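Local coordinates for attaching and effacing protein, pathogenesis factor (Escherichia coli, PDB 4E9L) that probably mediates adhesion of the bacterium to host cells, as a member of the intimin/invasin family built here of immunoglobulin-like domains in a row, at residues S144-N149 with W154-S159; S94-N99 with V169-N174; R270-F275 with P279-A284; S246-K251 with Y256-T261. All blocks are in the same frame, centred on the assembly; numbering follows the deposited sequence.

Contact 1: residues S144-N149 with W154-S159; sequences SGWTDN and WTAQIS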
loop_
_atom_site.group_PDB
_atom_site.type_symbol
_atom_site.label_atom_id
_atom_site.label_comp_id
_atom_site.label_asym_id
_atom_site.label_seq_id
_atom_site.Cartn_x
_atom_site.Cartn_y
_atom_site.Cartn_z
ATOM N N SER A 144 -18.710 13.919 -34.583
ATOM C CA SER A 144 -19.263 14.851 -35.551
ATOM C C SER A 144 -19.809 13.961 -36.687
ATOM O O SER A 144 -19.594 12.740 -36.684
ATOM C CB SER A 144 -18.131 15.708 -36.122
ATOM O OG SER A 144 -17.234 14.889 -36.865
ATOM N N GLY A 145 -20.405 14.586 -37.700
ATOM C CA GLY A 145 -20.794 13.873 -38.914
ATOM C C GLY A 145 -19.544 13.500 -39.710
ATOM O O GLY A 145 -18.438 13.961 -39.403
ATOM N N TRP A 146 -19.701 12.629 -40.705
ATOM C CA TRP A 146 -18.605 12.177 -41.562
ATOM C C TRP A 146 -18.420 13.166 -42.712
ATOM O O TRP A 146 -19.409 13.528 -43.356
ATOM C CB TRP A 146 -18.935 10.815 -42.164
ATOM C CG TRP A 146 -18.867 9.639 -41.234
ATOM C CD1 TRP A 146 -19.921 8.916 -40.754
ATOM C CD2 TRP A 146 -17.683 8.972 -40.778
ATOM N NE1 TRP A 146 -19.465 7.834 -40.038
ATOM C CE2 TRP A 146 -18.098 7.862 -40.008
ATOM C CE3 TRP A 146 -16.305 9.225 -40.916
ATOM C CZ2 TRP A 146 -17.187 7.012 -39.370
ATOM C CZ3 TRP A 146 -15.406 8.377 -40.289
ATOM C CH2 TRP A 146 -15.848 7.287 -39.526
ATOM N N THR A 147 -17.169 13.597 -42.982
ATOM C CA THR A 147 -16.882 14.470 -44.133
ATOM C C THR A 147 -16.402 13.567 -45.263
ATOM O O THR A 147 -15.424 12.842 -45.083
ATOM C CB THR A 147 -15.849 15.551 -43.779
ATOM O OG1 THR A 147 -16.454 16.478 -42.900
ATOM C CG2 THR A 147 -15.285 16.281 -45.017
ATOM N N ASP A 148 -17.076 13.620 -46.421
ATOM C CA ASP A 148 -16.686 12.875 -47.613
ATOM C C ASP A 148 -15.516 13.666 -48.246
ATOM O O ASP A 148 -15.733 14.762 -48.765
ATOM C CB ASP A 148 -17.878 12.778 -48.601
ATOM C CG ASP A 148 -17.606 11.995 -49.899
ATOM O OD1 ASP A 148 -16.448 11.624 -50.138
ATOM O OD2 ASP A 148 -18.554 11.788 -50.681
ATOM N N ASN A 149 -14.284 13.124 -48.196
ATOM C CA ASN A 149 -13.119 13.823 -48.759
ATOM C C ASN A 149 -12.979 13.692 -50.265
ATOM O O ASN A 149 -12.076 14.304 -50.834
ATOM C CB ASN A 149 -11.820 13.435 -48.061
ATOM C CG ASN A 149 -11.807 13.741 -46.598
ATOM O OD1 ASN A 149 -11.555 12.866 -45.764
ATOM N ND2 ASN A 149 -12.095 14.975 -46.249
ATOM N N TRP A 154 -13.233 9.170 -45.523
ATOM C CA TRP A 154 -14.299 9.821 -44.796
ATOM C C TRP A 154 -13.740 10.133 -43.414
ATOM O O TRP A 154 -13.131 9.258 -42.782
ATOM C CB TRP A 154 -15.481 8.864 -44.693
ATOM C CG TRP A 154 -16.097 8.546 -46.022
ATOM C CD1 TRP A 154 -15.609 7.704 -46.982
ATOM C CD2 TRP A 154 -17.332 9.058 -46.521
ATOM N NE1 TRP A 154 -16.467 7.671 -48.057
ATOM C CE2 TRP A 154 -17.554 8.463 -47.781
ATOM C CE3 TRP A 154 -18.310 9.921 -45.992
ATOM C CZ2 TRP A 154 -18.690 8.739 -48.548
ATOM C CZ3 TRP A 154 -19.440 10.186 -46.748
ATOM C CH2 TRP A 154 -19.625 9.591 -48.006
ATOM N N THR A 155 -13.878 11.377 -42.958
ATOM C CA THR A 155 -13.288 11.733 -41.656
ATOM C C THR A 155 -14.338 12.241 -40.667
ATOM O O THR A 155 -15.258 12.944 -41.076
ATOM C CB THR A 155 -12.166 12.797 -41.849
ATOM O OG1 THR A 155 -12.702 13.885 -42.571
ATOM C CG2 THR A 155 -10.954 12.270 -42.616
ATOM N N ALA A 156 -14.212 11.880 -39.375
ATOM C CA ALA A 156 -15.096 12.379 -38.311
ATOM C C ALA A 156 -14.260 12.713 -37.094
ATOM O O ALA A 156 -13.253 12.057 -36.847
ATOM C CB ALA A 156 -16.171 11.365 -37.955
ATOM N N GLN A 157 -14.662 13.744 -36.345
ATOM C CA GLN A 157 -13.931 14.131 -35.146
ATOM C C GLN A 157 -14.686 13.638 -33.936
ATOM O O GLN A 157 -15.905 13.849 -33.842
ATOM C CB GLN A 157 -13.751 15.670 -35.077
ATOM C CG GLN A 157 -12.946 16.279 -36.236
ATOM C CD GLN A 157 -11.526 15.753 -36.377
ATOM O OE1 GLN A 157 -10.876 15.331 -35.413
ATOM N NE2 GLN A 157 -11.000 15.811 -37.595
ATOM N N ILE A 158 -13.995 12.940 -33.034
ATOM C CA ILE A 158 -14.620 12.456 -31.794
ATOM C C ILE A 158 -14.203 13.348 -30.607
ATOM O O ILE A 158 -13.009 13.513 -30.371
ATOM C CB ILE A 158 -14.368 10.935 -31.515
ATOM C CG1 ILE A 158 -14.968 10.048 -32.634
ATOM C CG2 ILE A 158 -14.970 10.519 -30.145
ATOM C CD1 ILE A 158 -14.266 8.657 -32.792
ATOM N N SER A 159 -15.168 13.944 -29.896
ATOM C CA SER A 159 -14.881 14.727 -28.681
ATOM C C SER A 159 -15.015 13.709 -27.565
ATOM O O SER A 159 -16.088 13.127 -27.397
ATOM C CB SER A 159 -15.906 15.846 -28.479
ATOM O OG SER A 159 -15.899 16.730 -29.587
HETATM O O HOH W 1 -16.457 15.840 -40.150
#
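S144 and Q157 bond twice across this antiparallel hairpin, on the side of T147 and T155 away from the turn. The amide N of S144 donates to the carbonyl O of Q157, and the amide N of Q157 gives its hydrogen to S144 OG, 2.9 Å away and nearly straight at 166°. With chi1 at 65°, OG sits between its own backbone N and carbonyl carbon, turned to Q157, and donates in turn to G145 O. Here a side-chain oxygen does what a strand carbonyl usually does; S144 O itself is buried without a partner. Regular pairing resumes at T147 and T155, whose amides and carbonyls bond reciprocally, T147 N to T155 O at 2.8 Å. A water closes the gap between, donating to G145 O and, over 3.3 Å, to T155 O, and also bonding T147 OG1. The CB of A156 makes a CH-pi contact over the six-membered ring of W146, 4.0 Å from its centroid. The D148 carboxylate stacks on the W154 ring, planes 17° apart; OD2 is bonded by G125 N and OD1 by G150 N, while W154 NE1 donates to V123 O. Strand 153-159 lies between strand 108-114 and strand 142-148, an edge strand of its sheet within this chain, and W146 reaches across to P171 of strand 165-173, its ring meeting W113 edge-to-face.

Contact 2: residues S94-N99 with V169-N174; sequences SSITLN and VMPKLN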
loop_
_atom_site.group_PDB
_atom_site.type_symbol
_atom_site.label_atom_id
_atom_site.label_comp_id
_atom_site.label_asym_id
_atom_site.label_seq_id
_atom_site.Cartn_x
_atom_site.Cartn_y
_atom_site.Cartn_z
ATOM N N SER A 94 -12.847 -2.471 -46.791
ATOM C CA SER A 94 -12.868 -1.162 -46.148
ATOM C C SER A 94 -12.236 -1.215 -44.776
ATOM O O SER A 94 -12.251 -2.268 -44.114
ATOM C CB SER A 94 -14.305 -0.652 -46.068
ATOM O OG SER A 94 -14.853 -0.532 -47.371
ATOM N N SER A 95 -11.684 -0.080 -44.332
ATOM C CA SER A 95 -11.038 -0.045 -43.024
ATOM C C SER A 95 -11.264 1.264 -42.284
ATOM O O SER A 95 -11.738 2.269 -42.852
ATOM C CB SER A 95 -9.540 -0.319 -43.184
ATOM O OG SER A 95 -8.975 0.724 -43.961
ATOM N N ILE A 96 -10.895 1.257 -41.013
ATOM C CA ILE A 96 -11.009 2.453 -40.187
ATOM C C ILE A 96 -9.768 2.603 -39.304
ATOM O O ILE A 96 -9.301 1.619 -38.706
ATOM C CB ILE A 96 -12.354 2.518 -39.396
ATOM C CG1 ILE A 96 -12.431 3.825 -38.544
ATOM C CG2 ILE A 96 -12.588 1.231 -38.545
ATOM C CD1 ILE A 96 -13.756 4.254 -38.069
ATOM N N THR A 97 -9.297 3.851 -39.189
ATOM C CA THR A 97 -8.166 4.246 -38.349
ATOM C C THR A 97 -8.595 5.363 -37.402
ATOM O O THR A 97 -9.368 6.245 -37.790
ATOM C CB THR A 97 -6.981 4.663 -39.282
ATOM O OG1 THR A 97 -6.481 3.480 -39.916
ATOM C CG2 THR A 97 -5.820 5.341 -38.550
ATOM N N LEU A 98 -8.055 5.342 -36.174
ATOM C CA LEU A 98 -8.205 6.417 -35.188
ATOM C C LEU A 98 -6.858 7.071 -34.992
ATOM O O LEU A 98 -5.861 6.373 -34.788
ATOM C CB LEU A 98 -8.742 5.918 -33.832
ATOM C CG LEU A 98 -10.176 5.439 -33.838
ATOM C CD1 LEU A 98 -10.447 4.599 -32.576
ATOM C CD2 LEU A 98 -11.160 6.634 -33.939
ATOM N N ASN A 99 -6.824 8.401 -35.042
ATOM C CA ASN A 99 -5.576 9.153 -34.882
ATOM C C ASN A 99 -5.680 10.306 -33.885
ATOM O O ASN A 99 -6.573 11.138 -34.038
ATOM C CB ASN A 99 -5.086 9.654 -36.243
ATOM C CG ASN A 99 -3.652 10.093 -36.215
ATOM O OD1 ASN A 99 -2.778 9.385 -35.716
ATOM N ND2 ASN A 99 -3.394 11.313 -36.668
ATOM N N VAL A 169 -14.244 2.056 -32.504
ATOM C CA VAL A 169 -15.036 2.818 -33.476
ATOM C C VAL A 169 -15.232 1.987 -34.739
ATOM O O VAL A 169 -14.261 1.487 -35.325
ATOM C CB VAL A 169 -14.419 4.225 -33.777
ATOM C CG1 VAL A 169 -15.315 5.058 -34.698
ATOM C CG2 VAL A 169 -14.131 4.992 -32.485
ATOM N N MET A 170 -16.492 1.843 -35.154
ATOM C CA MET A 170 -16.851 1.119 -36.370
ATOM C C MET A 170 -17.793 2.002 -37.231
ATOM O O MET A 170 -18.838 2.449 -36.718
ATOM C CB MET A 170 -17.512 -0.249 -35.997
ATOM C CG MET A 170 -18.210 -0.985 -37.163
ATOM S SD MET A 170 -17.066 -1.641 -38.445
ATOM C CE MET A 170 -16.438 -3.126 -37.621
ATOM N N PRO A 171 -17.476 2.265 -38.525
ATOM C CA PRO A 171 -18.463 2.962 -39.367
ATOM C C PRO A 171 -19.581 1.976 -39.715
ATOM O O PRO A 171 -19.363 0.746 -39.732
ATOM C CB PRO A 171 -17.667 3.358 -40.609
ATOM C CG PRO A 171 -16.612 2.300 -40.715
ATOM C CD PRO A 171 -16.309 1.814 -39.323
ATOM N N LYS A 172 -20.781 2.510 -39.928
ATOM C CA LYS A 172 -21.962 1.726 -40.239
ATOM C C LYS A 172 -22.778 2.356 -41.370
ATOM O O LYS A 172 -22.769 3.569 -41.558
ATOM C CB LYS A 172 -22.816 1.485 -38.974
ATOM C CG LYS A 172 -22.093 0.602 -37.904
ATOM C CD LYS A 172 -23.022 0.088 -36.845
ATOM C CE LYS A 172 -22.330 -0.902 -35.934
ATOM N NZ LYS A 172 -23.035 -1.020 -34.626
ATOM N N LEU A 173 -23.455 1.514 -42.135
ATOM C CA LEU A 173 -24.302 1.926 -43.242
ATOM C C LEU A 173 -25.571 1.134 -43.046
ATOM O O LEU A 173 -25.539 -0.101 -43.109
ATOM C CB LEU A 173 -23.605 1.617 -44.591
ATOM C CG LEU A 173 -24.052 2.415 -45.803
ATOM C CD1 LEU A 173 -23.659 3.862 -45.670
ATOM C CD2 LEU A 173 -23.428 1.844 -47.091
ATOM N N ASN A 174 -26.653 1.839 -42.636
ATOM C CA ASN A 174 -27.974 1.267 -42.335
ATOM C C ASN A 174 -27.891 0.195 -41.231
ATOM O O ASN A 174 -28.526 -0.855 -41.339
ATOM C CB ASN A 174 -28.659 0.711 -43.620
ATOM C CG ASN A 174 -28.707 1.652 -44.810
ATOM O OD1 ASN A 174 -28.056 1.429 -45.838
ATOM N ND2 ASN A 174 -29.535 2.684 -44.731
#
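The end of I96 reaches P171: CD1 of I96 stops 3.7 Å from CD of P171. The I96 side chain runs out from its strand with CG1 anti to the backbone N (chi1 -179°) and the chain extended again at chi2, which carries CD1 across to the other segment. I96 CD1 also lies 3.8 Å from V169 CG1, but there the two side chains cross at about a right angle, the isoleucine end coming up against one branch of the valine. The shorter branch of I96 has a different neighbour, since I96 CG2 rests 3.6 Å from the carbonyl O of V169 and close to the CD of P171 as well. L98, two residues along on the same side of its strand, takes the other branch of V169. Both its methyls face V169 CG2, L98 CD1 and L98 CD2 each being 3.7 Å from it, and the side chains meet at a slant. V169 is thus divided between two partners, CG1 for I96 and CG2 for L98, while P171 continues the row beyond I96. A183, from strand 183-187, touches both I96 and L98, and W113 of strand 108-114 lies against P171. No hydrogen bond joins the segments, and their closest CA atoms, those of I96 and M170, are 7.1 Å apart. Strands 95-99 and 165-173 therefore face each other as members of two sheets, held by buried aliphatic contacts of the hydrophobic kind expected inside a beta sandwich.

Contact 3: residues R270-F275 with P279-A284; sequences RVMPLF and PAATEA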
loop_
_atom_site.group_PDB
_atom_site.type_symbol
_atom_site.label_atom_id
_atom_site.label_comp_id
_atom_site.label_asym_id
_atom_site.label_seq_id
_atom_site.Cartn_x
_atom_site.Cartn_y
_atom_site.Cartn_z
ATOM N N ARG A 270 6.405 10.031 8.154
ATOM C CA ARG A 270 5.444 10.349 7.094
ATOM C C ARG A 270 6.015 9.880 5.769
ATOM O O ARG A 270 7.215 10.050 5.529
ATOM C CB ARG A 270 5.136 11.860 7.036
ATOM C CG ARG A 270 4.328 12.355 8.229
ATOM C CD ARG A 270 4.135 13.867 8.245
ATOM N NE ARG A 270 5.395 14.611 8.350
ATOM C CZ ARG A 270 6.062 14.822 9.480
ATOM N NH1 ARG A 270 5.616 14.324 10.629
ATOM N NH2 ARG A 270 7.189 15.519 9.469
ATOM N N VAL A 271 5.163 9.264 4.925
ATOM C CA VAL A 271 5.553 8.759 3.624
ATOM C C VAL A 271 4.742 9.429 2.538
ATOM O O VAL A 271 3.510 9.370 2.545
ATOM C CB VAL A 271 5.561 7.198 3.509
ATOM C CG1 VAL A 271 4.245 6.574 3.944
ATOM C CG2 VAL A 271 5.953 6.727 2.095
ATOM N N MET A 272 5.441 10.051 1.605
ATOM C CA MET A 272 4.828 10.690 0.453
ATOM C C MET A 272 5.351 10.005 -0.823
ATOM O O MET A 272 6.526 10.175 -1.151
ATOM C CB MET A 272 5.110 12.209 0.450
ATOM C CG MET A 272 4.579 12.952 -0.796
ATOM S SD MET A 272 2.808 12.678 -1.079
ATOM C CE MET A 272 2.133 13.856 0.143
ATOM N N PRO A 273 4.521 9.218 -1.551
ATOM C CA PRO A 273 4.986 8.681 -2.840
ATOM C C PRO A 273 5.192 9.866 -3.775
ATOM O O PRO A 273 4.517 10.908 -3.643
ATOM C CB PRO A 273 3.811 7.827 -3.348
ATOM C CG PRO A 273 2.888 7.705 -2.200
ATOM C CD PRO A 273 3.092 8.920 -1.345
ATOM N N LEU A 274 6.188 9.731 -4.655
ATOM C CA LEU A 274 6.553 10.789 -5.580
ATOM C C LEU A 274 6.434 10.336 -7.023
ATOM O O LEU A 274 6.848 9.224 -7.366
ATOM C CB LEU A 274 8.004 11.258 -5.338
ATOM C CG LEU A 274 8.399 11.803 -3.964
ATOM C CD1 LEU A 274 9.911 11.923 -3.857
ATOM C CD2 LEU A 274 7.766 13.155 -3.681
ATOM N N PHE A 275 5.879 11.211 -7.862
ATOM C CA PHE A 275 5.804 10.998 -9.295
ATOM C C PHE A 275 6.528 12.188 -9.930
ATOM O O PHE A 275 6.162 13.329 -9.658
ATOM C CB PHE A 275 4.362 10.841 -9.838
ATOM C CG PHE A 275 4.397 10.742 -11.350
ATOM C CD1 PHE A 275 5.089 9.704 -11.982
ATOM C CD2 PHE A 275 3.835 11.737 -12.141
ATOM C CE1 PHE A 275 5.213 9.664 -13.377
ATOM C CE2 PHE A 275 3.930 11.677 -13.537
ATOM C CZ PHE A 275 4.619 10.644 -14.144
ATOM N N PRO A 279 4.935 15.427 -5.108
ATOM C CA PRO A 279 3.978 14.617 -4.329
ATOM C C PRO A 279 2.915 13.977 -5.202
ATOM O O PRO A 279 2.349 14.622 -6.094
ATOM C CB PRO A 279 3.345 15.620 -3.365
ATOM C CG PRO A 279 4.373 16.682 -3.204
ATOM C CD PRO A 279 5.099 16.778 -4.516
ATOM N N ALA A 280 2.692 12.685 -4.989
ATOM C CA ALA A 280 1.706 11.955 -5.788
ATOM C C ALA A 280 0.388 11.792 -5.035
ATOM O O ALA A 280 -0.543 11.210 -5.568
ATOM C CB ALA A 280 2.260 10.600 -6.222
ATOM N N ALA A 281 0.300 12.295 -3.801
ATOM C CA ALA A 281 -0.930 12.178 -3.010
ATOM C C ALA A 281 -1.239 13.458 -2.261
ATOM O O ALA A 281 -0.355 14.299 -2.083
ATOM C CB ALA A 281 -0.839 10.996 -2.057
ATOM N N THR A 282 -2.505 13.604 -1.827
ATOM C CA THR A 282 -3.005 14.782 -1.107
ATOM C C THR A 282 -2.217 15.036 0.162
ATOM O O THR A 282 -1.749 16.148 0.397
ATOM C CB THR A 282 -4.510 14.632 -0.789
ATOM O OG1 THR A 282 -5.161 13.849 -1.795
ATOM C CG2 THR A 282 -5.196 15.963 -0.645
ATOM N N GLU A 283 -2.047 13.996 0.968
ATOM C CA GLU A 283 -1.326 14.132 2.225
ATOM C C GLU A 283 -0.530 12.868 2.457
ATOM O O GLU A 283 -0.922 11.796 1.999
ATOM C CB GLU A 283 -2.292 14.429 3.391
ATOM C CG GLU A 283 -3.379 13.382 3.593
ATOM C CD GLU A 283 -4.376 13.679 4.698
ATOM O OE1 GLU A 283 -3.951 13.843 5.865
ATOM O OE2 GLU A 283 -5.592 13.708 4.399
ATOM N N ALA A 284 0.612 13.001 3.120
ATOM C CA ALA A 284 1.493 11.866 3.401
ATOM C C ALA A 284 0.798 10.895 4.343
ATOM O O ALA A 284 0.010 11.329 5.197
ATOM C CB ALA A 284 2.782 12.369 4.036
#
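M272 reaches into the bend of segment 279-284 and touches it at several points. Its CG is anti to the backbone N (chi1 176°), and further bends at chi2 and chi3 turn the thioether into the hollow of the bend, bringing M272 CE to 3.4 Å from A281 O and 3.5 Å from A284 N. M272 SD lies 3.8 Å from the CB of P279, the two side chains meeting at an angle. On either side of the methionine the backbones come close. A280 N donates to P273 O over 2.9 Å, the only hydrogen bond between the segments, while A284 CB packs 3.4 Å from V271 O and 3.8 Å from R270 CB. A280 CB sits against the CB atoms of P273 and F275. A281 N is buried with no partner. Further out, T282 holds the bend from its far side, its OG1 bonded to the carbonyls of S194 and S197, and regular pairing with strand 267-275 returns where V271 bonds A285. The hairpin lies in a mixed sheet, with strand 231-236 along the other edge of 267-275; V271 packs on V201, and P273 and A281 on V199, of strand 198-201, which belongs to the other sheet.

Contact 4: residues S246-K251 with Y256-T261; sequences SSWTEK and YVATLT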
loop_
_atom_site.group_PDB
_atom_site.type_symbol
_atom_site.label_atom_id
_atom_site.label_comp_id
_atom_site.label_asym_id
_atom_site.label_seq_id
_atom_site.Cartn_x
_atom_site.Cartn_y
_atom_site.Cartn_z
ATOM N N SER A 246 11.047 0.450 -0.531
ATOM C CA SER A 246 11.450 -0.461 -1.607
ATOM C C SER A 246 10.984 0.049 -2.977
ATOM O O SER A 246 10.355 1.108 -3.090
ATOM C CB SER A 246 10.827 -1.840 -1.349
ATOM O OG SER A 246 9.420 -1.847 -1.618
ATOM N N SER A 247 11.234 -0.752 -4.033
ATOM C CA SER A 247 10.715 -0.513 -5.372
ATOM C C SER A 247 9.168 -0.657 -5.285
ATOM O O SER A 247 8.666 -1.270 -4.352
ATOM C CB SER A 247 11.241 -1.576 -6.337
ATOM O OG SER A 247 10.822 -2.867 -5.913
ATOM N N TRP A 248 8.438 -0.074 -6.234
ATOM C CA TRP A 248 6.974 -0.164 -6.273
ATOM C C TRP A 248 6.519 -1.301 -7.195
ATOM O O TRP A 248 7.187 -1.606 -8.188
ATOM C CB TRP A 248 6.356 1.169 -6.719
ATOM C CG TRP A 248 6.555 2.243 -5.687
ATOM C CD1 TRP A 248 7.691 2.971 -5.471
ATOM C CD2 TRP A 248 5.602 2.677 -4.703
ATOM N NE1 TRP A 248 7.512 3.826 -4.408
ATOM C CE2 TRP A 248 6.228 3.682 -3.929
ATOM C CE3 TRP A 248 4.292 2.288 -4.377
ATOM C CZ2 TRP A 248 5.589 4.302 -2.847
ATOM C CZ3 TRP A 248 3.652 2.899 -3.305
ATOM C CH2 TRP A 248 4.291 3.908 -2.562
ATOM N N THR A 249 5.417 -1.941 -6.827
ATOM C CA THR A 249 4.791 -2.998 -7.634
ATOM C C THR A 249 3.414 -2.528 -8.038
ATOM O O THR A 249 2.561 -2.305 -7.169
ATOM C CB THR A 249 4.696 -4.333 -6.883
ATOM O OG1 THR A 249 5.997 -4.706 -6.430
ATOM C CG2 THR A 249 4.119 -5.458 -7.791
ATOM N N GLU A 250 3.172 -2.453 -9.352
ATOM C CA GLU A 250 1.863 -2.092 -9.873
ATOM C C GLU A 250 0.942 -3.294 -9.758
ATOM O O GLU A 250 1.340 -4.409 -10.117
ATOM C CB GLU A 250 1.971 -1.599 -11.323
ATOM C CG GLU A 250 0.656 -0.991 -11.786
ATOM C CD GLU A 250 0.683 -0.265 -13.108
ATOM O OE1 GLU A 250 1.771 -0.132 -13.711
ATOM O OE2 GLU A 250 -0.400 0.187 -13.534
ATOM N N LYS A 251 -0.250 -3.087 -9.179
ATOM C CA LYS A 251 -1.218 -4.165 -8.930
ATOM C C LYS A 251 -2.464 -4.041 -9.805
ATOM O O LYS A 251 -3.462 -4.708 -9.554
ATOM C CB LYS A 251 -1.612 -4.224 -7.442
ATOM C CG LYS A 251 -0.482 -4.556 -6.471
ATOM C CD LYS A 251 -0.008 -6.015 -6.646
ATOM C CE LYS A 251 1.033 -6.410 -5.642
ATOM N NZ LYS A 251 1.609 -7.749 -5.947
ATOM N N TYR A 256 -0.592 0.806 -6.574
ATOM C CA TYR A 256 0.850 0.473 -6.501
ATOM C C TYR A 256 1.185 0.189 -5.061
ATOM O O TYR A 256 0.669 0.865 -4.172
ATOM C CB TYR A 256 1.739 1.645 -6.983
ATOM C CG TYR A 256 1.418 2.117 -8.378
ATOM C CD1 TYR A 256 2.220 1.761 -9.455
ATOM C CD2 TYR A 256 0.321 2.946 -8.622
ATOM C CE1 TYR A 256 1.941 2.214 -10.743
ATOM C CE2 TYR A 256 0.026 3.396 -9.907
ATOM C CZ TYR A 256 0.839 3.023 -10.964
ATOM O OH TYR A 256 0.556 3.438 -12.233
ATOM N N VAL A 257 2.048 -0.792 -4.812
ATOM C CA VAL A 257 2.424 -1.090 -3.420
ATOM C C VAL A 257 3.930 -1.075 -3.232
ATOM O O VAL A 257 4.671 -1.378 -4.170
ATOM C CB VAL A 257 1.804 -2.408 -2.870
ATOM C CG1 VAL A 257 0.262 -2.361 -2.897
ATOM C CG2 VAL A 257 2.344 -3.638 -3.624
ATOM N N ALA A 258 4.392 -0.773 -2.007
ATOM C CA ALA A 258 5.828 -0.803 -1.691
ATOM C C ALA A 258 5.975 -1.193 -0.248
ATOM O O ALA A 258 5.020 -1.072 0.530
ATOM C CB ALA A 258 6.469 0.574 -1.939
ATOM N N THR A 259 7.171 -1.658 0.116
ATOM C CA THR A 259 7.530 -1.992 1.493
ATOM C C THR A 259 8.274 -0.836 2.140
ATOM O O THR A 259 9.307 -0.393 1.640
ATOM C CB THR A 259 8.360 -3.276 1.571
ATOM O OG1 THR A 259 7.644 -4.313 0.908
ATOM C CG2 THR A 259 8.658 -3.688 3.038
ATOM N N LEU A 260 7.773 -0.393 3.281
ATOM C CA LEU A 260 8.405 0.665 4.056
ATOM C C LEU A 260 9.066 -0.067 5.220
ATOM O O LEU A 260 8.364 -0.744 5.979
ATOM C CB LEU A 260 7.323 1.658 4.573
ATOM C CG LEU A 260 7.792 2.932 5.314
ATOM C CD1 LEU A 260 6.638 3.910 5.461
ATOM C CD2 LEU A 260 8.250 2.609 6.722
ATOM N N THR A 261 10.401 0.035 5.344
ATOM C CA THR A 261 11.117 -0.606 6.450
ATOM C C THR A 261 11.560 0.490 7.415
ATOM O O THR A 261 12.202 1.450 6.995
ATOM C CB THR A 261 12.337 -1.434 5.966
ATOM O OG1 THR A 261 11.972 -2.286 4.877
ATOM C CG2 THR A 261 12.955 -2.281 7.098
HETATM O O HOH W 2 7.151 -3.699 -4.178
#
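Y256 lies alongside E250, the two side chains pointing the same way with carboxylate and ring planes 30° apart. E250 CG is 3.6 Å from Y256 CE1, yet their polar ends bond outside the hairpin: Y256 OH to I226 O and L229 N, E250 OE1 to G228 N. V257 follows, paired with T249 through two reciprocal backbone bonds, V257 N to T249 O and T249 N to V257 O, each 2.8 Å. V257 CG2 lies 3.7 Å from K251 CE, against the aliphatic part of the lysine. A water donates to S247 O, bonds T249 OG1 and makes a weak bond to V257 O. A258, next along, places its CB over the centre of the W248 six-membered ring, 3.5 Å from the centroid and 10° off the normal. T259 pairs with S246: T259 N donates to S246 OG at 2.8 Å and its O accepts from S246 N, while S246 OG donates onward to S247 O. The serine hydroxyl is thus both acceptor and donor. Backbone bonds, this hydroxyl and the water together hold the interrupted edge strand 244-252 to strand 255-261, and the W248 ring on A258 adds apolar CH-pi packing to this hairpin of the immunoglobulin-like domain.

In the fold
From the N terminus, strand 95-99 opens the loop that contact 2 closes at 169-174, and the hairpin of contact 1 is nested inside it. The two touch: I158 CD1 packs on V169 CG2 and on L98 CD2, and W146 reaches I96 and P171, so the hairpin shares the interior between the sheets of this immunoglobulin-like domain. In the next domain contacts 4 and 3 follow in series, each closing a short hairpin, one in each of two sheets; V271 against L260 and P273 against W248 join them. Contacts 1 and 4 are equivalent hairpins in successive domains, with centres about 45 Å apart and no touch between them.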